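Rho guanyl nucleotide exchange factor (Rom2), putative (Aspergillus fumigatus Af293, PDB 5O51) probably acts as a guanine-nucleotide exchange factor for Rho-type GTPases, and is represented here by its CNH domain, a seven-bladed beta-propeller. Local coordinates at residues 232-237 / 273-278. Sequence-based numbering, arbitrary orientation.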
ATOM      1  N   HIS A 232      -0.506  -9.151   1.317  1.00 34.20           N
ATOM      2  CA  HIS A 232      -1.619  -8.638   0.515  1.00 38.59           C
ATOM      3  C   HIS A 232      -2.669  -9.710   0.283  1.00 40.41           C
ATOM      4  O   HIS A 232      -2.322 -10.883   0.002  1.00 38.58           O
ATOM      5  CB  HIS A 232      -1.098  -8.082  -0.832  1.00 35.64           C
ATOM      6  CG  HIS A 232      -2.159  -7.627  -1.773  1.00 41.75           C
ATOM      7  ND1 HIS A 232      -2.885  -6.470  -1.570  1.00 50.41           N
ATOM      8  CD2 HIS A 232      -2.634  -8.172  -2.923  1.00 44.95           C
ATOM      9  CE1 HIS A 232      -3.759  -6.323  -2.548  1.00 47.92           C
ATOM     10  NE2 HIS A 232      -3.633  -7.344  -3.379  1.00 49.46           N
ATOM     11  N   ILE A 233      -3.926  -9.255   0.281  1.00 38.26           N
ATOM     12  CA  ILE A 233      -5.100 -10.105   0.112  1.00 44.77           C
ATOM     13  C   ILE A 233      -5.976  -9.536  -0.975  1.00 45.60           C
ATOM     14  O   ILE A 233      -6.257  -8.343  -0.979  1.00 47.16           O
ATOM     15  CB  ILE A 233      -6.036 -10.103   1.323  1.00 48.58           C
ATOM     16  CG1 ILE A 233      -5.328 -10.498   2.559  1.00 47.83           C
ATOM     17  CG2 ILE A 233      -7.211 -11.084   1.103  1.00 57.54           C
ATOM     18  CD1 ILE A 233      -6.148 -10.226   3.809  1.00 59.35           C
ATOM     19  N   GLU A 234      -6.451 -10.387  -1.865  1.00 47.43           N
ATOM     20  CA  GLU A 234      -7.267  -9.941  -2.985  1.00 55.51           C
ATOM     21  C   GLU A 234      -8.458 -10.877  -3.186  1.00 56.23           C
ATOM     22  O   GLU A 234      -8.296 -12.096  -3.279  1.00 52.39           O
ATOM     23  CB  GLU A 234      -6.398  -9.931  -4.231  1.00 60.88           C
ATOM     24  CG  GLU A 234      -7.081  -9.349  -5.452  1.00 68.82           C
ATOM     25  CD  GLU A 234      -6.613  -7.958  -5.901  1.00 65.59           C
ATOM     26  OE1 GLU A 234      -5.755  -7.263  -5.270  1.00 52.43           O
ATOM     27  OE2 GLU A 234      -7.160  -7.572  -6.951  1.00 62.61           O
ATOM     28  N   ARG A 235      -9.650 -10.304  -3.322  1.00 60.62           N
ATOM     29  CA  ARG A 235     -10.876 -11.069  -3.586  1.00 55.98           C
ATOM     30  C   ARG A 235     -10.932 -11.433  -5.058  1.00 51.54           C
ATOM     31  O   ARG A 235     -10.668 -10.606  -5.909  1.00 49.44           O
ATOM     32  CB  ARG A 235     -12.063 -10.210  -3.184  1.00 64.43           C
ATOM     33  CG  ARG A 235     -13.425 -10.870  -3.326  1.00 83.01           C
ATOM     34  CD  ARG A 235     -14.438 -10.292  -2.325  1.00 82.48           C
ATOM     35  NE  ARG A 235     -15.665 -11.086  -2.222  1.00 86.60           N
ATOM     36  CZ  ARG A 235     -15.741 -12.341  -1.754  1.00 93.46           C
ATOM     37  NH1 ARG A 235     -14.662 -13.016  -1.342  1.00100.47           N
ATOM     38  NH2 ARG A 235     -16.914 -12.955  -1.710  1.00 95.13           N
ATOM     39  N   MET A 236     -11.236 -12.681  -5.391  1.00 53.98           N
ATOM     40  CA  MET A 236     -11.587 -13.035  -6.805  1.00 65.72           C
ATOM     41  C   MET A 236     -12.755 -14.039  -6.837  1.00 60.07           C
ATOM     42  O   MET A 236     -12.591 -15.192  -6.439  1.00 54.96           O
ATOM     43  CB  MET A 236     -10.382 -13.604  -7.553  1.00 69.01           C
ATOM     44  CG  MET A 236      -9.053 -12.907  -7.254  1.00 73.99           C
ATOM     45  SD  MET A 236      -7.690 -13.567  -8.215  1.00 77.63           S
ATOM     46  CE  MET A 236      -8.170 -13.198  -9.912  1.00 74.80           C
ATOM     47  N   ASN A 237     -13.940 -13.591  -7.260  1.00 62.63           N
ATOM     48  CA  ASN A 237     -15.180 -14.391  -7.121  1.00 60.98           C
ATOM     49  C   ASN A 237     -15.423 -14.558  -5.621  1.00 58.95           C
ATOM     50  O   ASN A 237     -15.208 -13.602  -4.857  1.00 70.33           O
ATOM     51  CB  ASN A 237     -15.050 -15.771  -7.813  1.00 60.07           C
ATOM     52  CG  ASN A 237     -14.352 -15.684  -9.149  1.00 72.95           C
ATOM     53  OD1 ASN A 237     -13.442 -16.488  -9.449  1.00 87.28           O
ATOM     54  ND2 ASN A 237     -14.755 -14.694  -9.964  1.00 67.42           N
ATOM     55  N   PHE A 273       2.506  -6.259  -3.868  1.00 32.12           N
ATOM     56  CA  PHE A 273       1.866  -7.037  -4.902  1.00 30.33           C
ATOM     57  C   PHE A 273       0.826  -6.193  -5.644  1.00 35.94           C
ATOM     58  O   PHE A 273       0.234  -5.321  -5.067  1.00 34.16           O
ATOM     59  CB  PHE A 273       1.121  -8.259  -4.264  1.00 36.91           C
ATOM     60  CG  PHE A 273       2.041  -9.324  -3.715  1.00 34.47           C
ATOM     61  CD1 PHE A 273       2.561  -9.219  -2.444  1.00 34.41           C
ATOM     62  CD2 PHE A 273       2.444 -10.363  -4.502  1.00 37.34           C
ATOM     63  CE1 PHE A 273       3.434 -10.180  -1.951  1.00 33.06           C
ATOM     64  CE2 PHE A 273       3.324 -11.326  -4.041  1.00 31.74           C
ATOM     65  CZ  PHE A 273       3.818 -11.228  -2.766  1.00 32.84           C
ATOM     66  N   ALA A 274       0.598  -6.499  -6.908  1.00 33.75           N
ATOM     67  CA  ALA A 274      -0.533  -6.009  -7.652  1.00 37.75           C
ATOM     68  C   ALA A 274      -1.100  -7.029  -8.620  1.00 40.33           C
ATOM     69  O   ALA A 274      -0.346  -7.828  -9.235  1.00 38.61           O
ATOM     70  CB  ALA A 274      -0.115  -4.795  -8.421  1.00 40.40           C
ATOM     71  N   LEU A 275      -2.420  -6.980  -8.779  1.00 40.80           N
ATOM     72  CA  LEU A 275      -3.135  -7.841  -9.734  1.00 46.77           C
ATOM     73  C   LEU A 275      -3.640  -7.052 -10.954  1.00 45.99           C
ATOM     74  O   LEU A 275      -4.362  -6.069 -10.826  1.00 45.70           O
ATOM     75  CB  LEU A 275      -4.242  -8.575  -8.993  1.00 55.37           C
ATOM     76  CG  LEU A 275      -5.156  -9.517  -9.793  1.00 72.23           C
ATOM     77  CD1 LEU A 275      -4.406 -10.561 -10.629  1.00 77.18           C
ATOM     78  CD2 LEU A 275      -6.124 -10.185  -8.835  1.00 75.74           C
ATOM     79  N   SER A 276      -3.209  -7.445 -12.146  1.00 45.96           N
ATOM     80  CA  SER A 276      -3.750  -6.917 -13.414  1.00 42.75           C
ATOM     81  C   SER A 276      -4.050  -8.081 -14.371  1.00 41.42           C
ATOM     82  O   SER A 276      -3.230  -8.435 -15.241  1.00 44.37           O
ATOM     83  CB  SER A 276      -2.792  -5.915 -14.022  1.00 43.82           C
ATOM     84  OG  SER A 276      -3.405  -5.295 -15.100  1.00 47.81           O
ATOM     85  N   TYR A 277      -5.223  -8.672 -14.190  1.00 41.88           N
ATOM     86  CA  TYR A 277      -5.646  -9.940 -14.875  1.00 47.02           C
ATOM     87  C   TYR A 277      -5.194  -9.982 -16.329  1.00 46.67           C
ATOM     88  O   TYR A 277      -5.317  -8.976 -17.010  1.00 55.59           O
ATOM     89  CB  TYR A 277      -7.164 -10.201 -14.736  1.00 52.11           C
ATOM     90  CG  TYR A 277      -7.516 -11.691 -14.956  1.00 55.68           C
ATOM     91  CD1 TYR A 277      -7.569 -12.219 -16.259  1.00 55.35           C
ATOM     92  CD2 TYR A 277      -7.793 -12.573 -13.871  1.00 54.85           C
ATOM     93  CE1 TYR A 277      -7.846 -13.553 -16.484  1.00 55.22           C
ATOM     94  CE2 TYR A 277      -8.075 -13.937 -14.117  1.00 55.61           C
ATOM     95  CZ  TYR A 277      -8.076 -14.396 -15.432  1.00 51.74           C
ATOM     96  OH  TYR A 277      -8.334 -15.699 -15.787  1.00 62.65           O
ATOM     97  N   PRO A 278      -4.594 -11.084 -16.830  1.00 45.18           N
ATOM     98  CA  PRO A 278      -4.339 -12.351 -16.151  1.00 43.62           C
ATOM     99  C   PRO A 278      -2.975 -12.394 -15.386  1.00 47.79           C
ATOM    100  O   PRO A 278      -2.445 -13.495 -15.174  1.00 39.21           O
ATOM    101  CB  PRO A 278      -4.323 -13.334 -17.344  1.00 39.36           C
ATOM    102  CG  PRO A 278      -3.664 -12.542 -18.398  1.00 36.69           C
ATOM    103  CD  PRO A 278      -4.028 -11.105 -18.196  1.00 40.43           C
TER
HETATM  104  O   HOH W   1      -3.753  -5.179  -7.103  1.00 52.86           O
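With CG anti to the backbone N in Glu234 (chi1 -174°) and in Leu275 (chi1 179°), and the Glu234 chain bent at chi2, carboxylate and isobutyl group cross between the first strands of two successive blades of the CNH beta-propeller. Strands 232-236 and 273-276 run nearly in the same direction, 20° apart, but their axes come no closer than 8.2 Å and no hydrogen bond joins them directly; side chains and a bridging water span the gap. Alternate residues face across it: His232, Glu234 and Met236 from one blade, Phe273 and Leu275 from the next.

Glu234 suits its place because its methylenes can pack on a hydrocarbon neighbour while its carboxylate accepts hydrogen bonds. Its CG lies 3.6 Å from Leu275 CD2 and its OE2 3.4 Å from the same methyl, while OE1 is held by His232, two residues earlier. That hydrogen bond, from His232 NE2 to Glu234 OE1, is 2.8 Å long; it lies in the imidazole plane and uses the anti lone pair of OE1, so it limits rotation of both groups. The same oxygen receives a weak hydrogen bond from a water that also accepts one from the backbone N of Leu275, a polar link between the blades.

At one end His232 slides past Phe273, its CD2 4.0 Å from Phe273 CB; the Phe273 ring also meets that of Trp266, the planes inclined. At the other end the long, flexible Met236 reaches Leu275 tip to tip, SD 3.8 Å from CD2. An unbranched thioether can follow the outline of its neighbours, which include Phe250 and Ile293. The bend at chi3 carries methyl CE to the edge of the Tyr277 ring, where it lies near the ring plane, 4.0 Å from Tyr277 CD2.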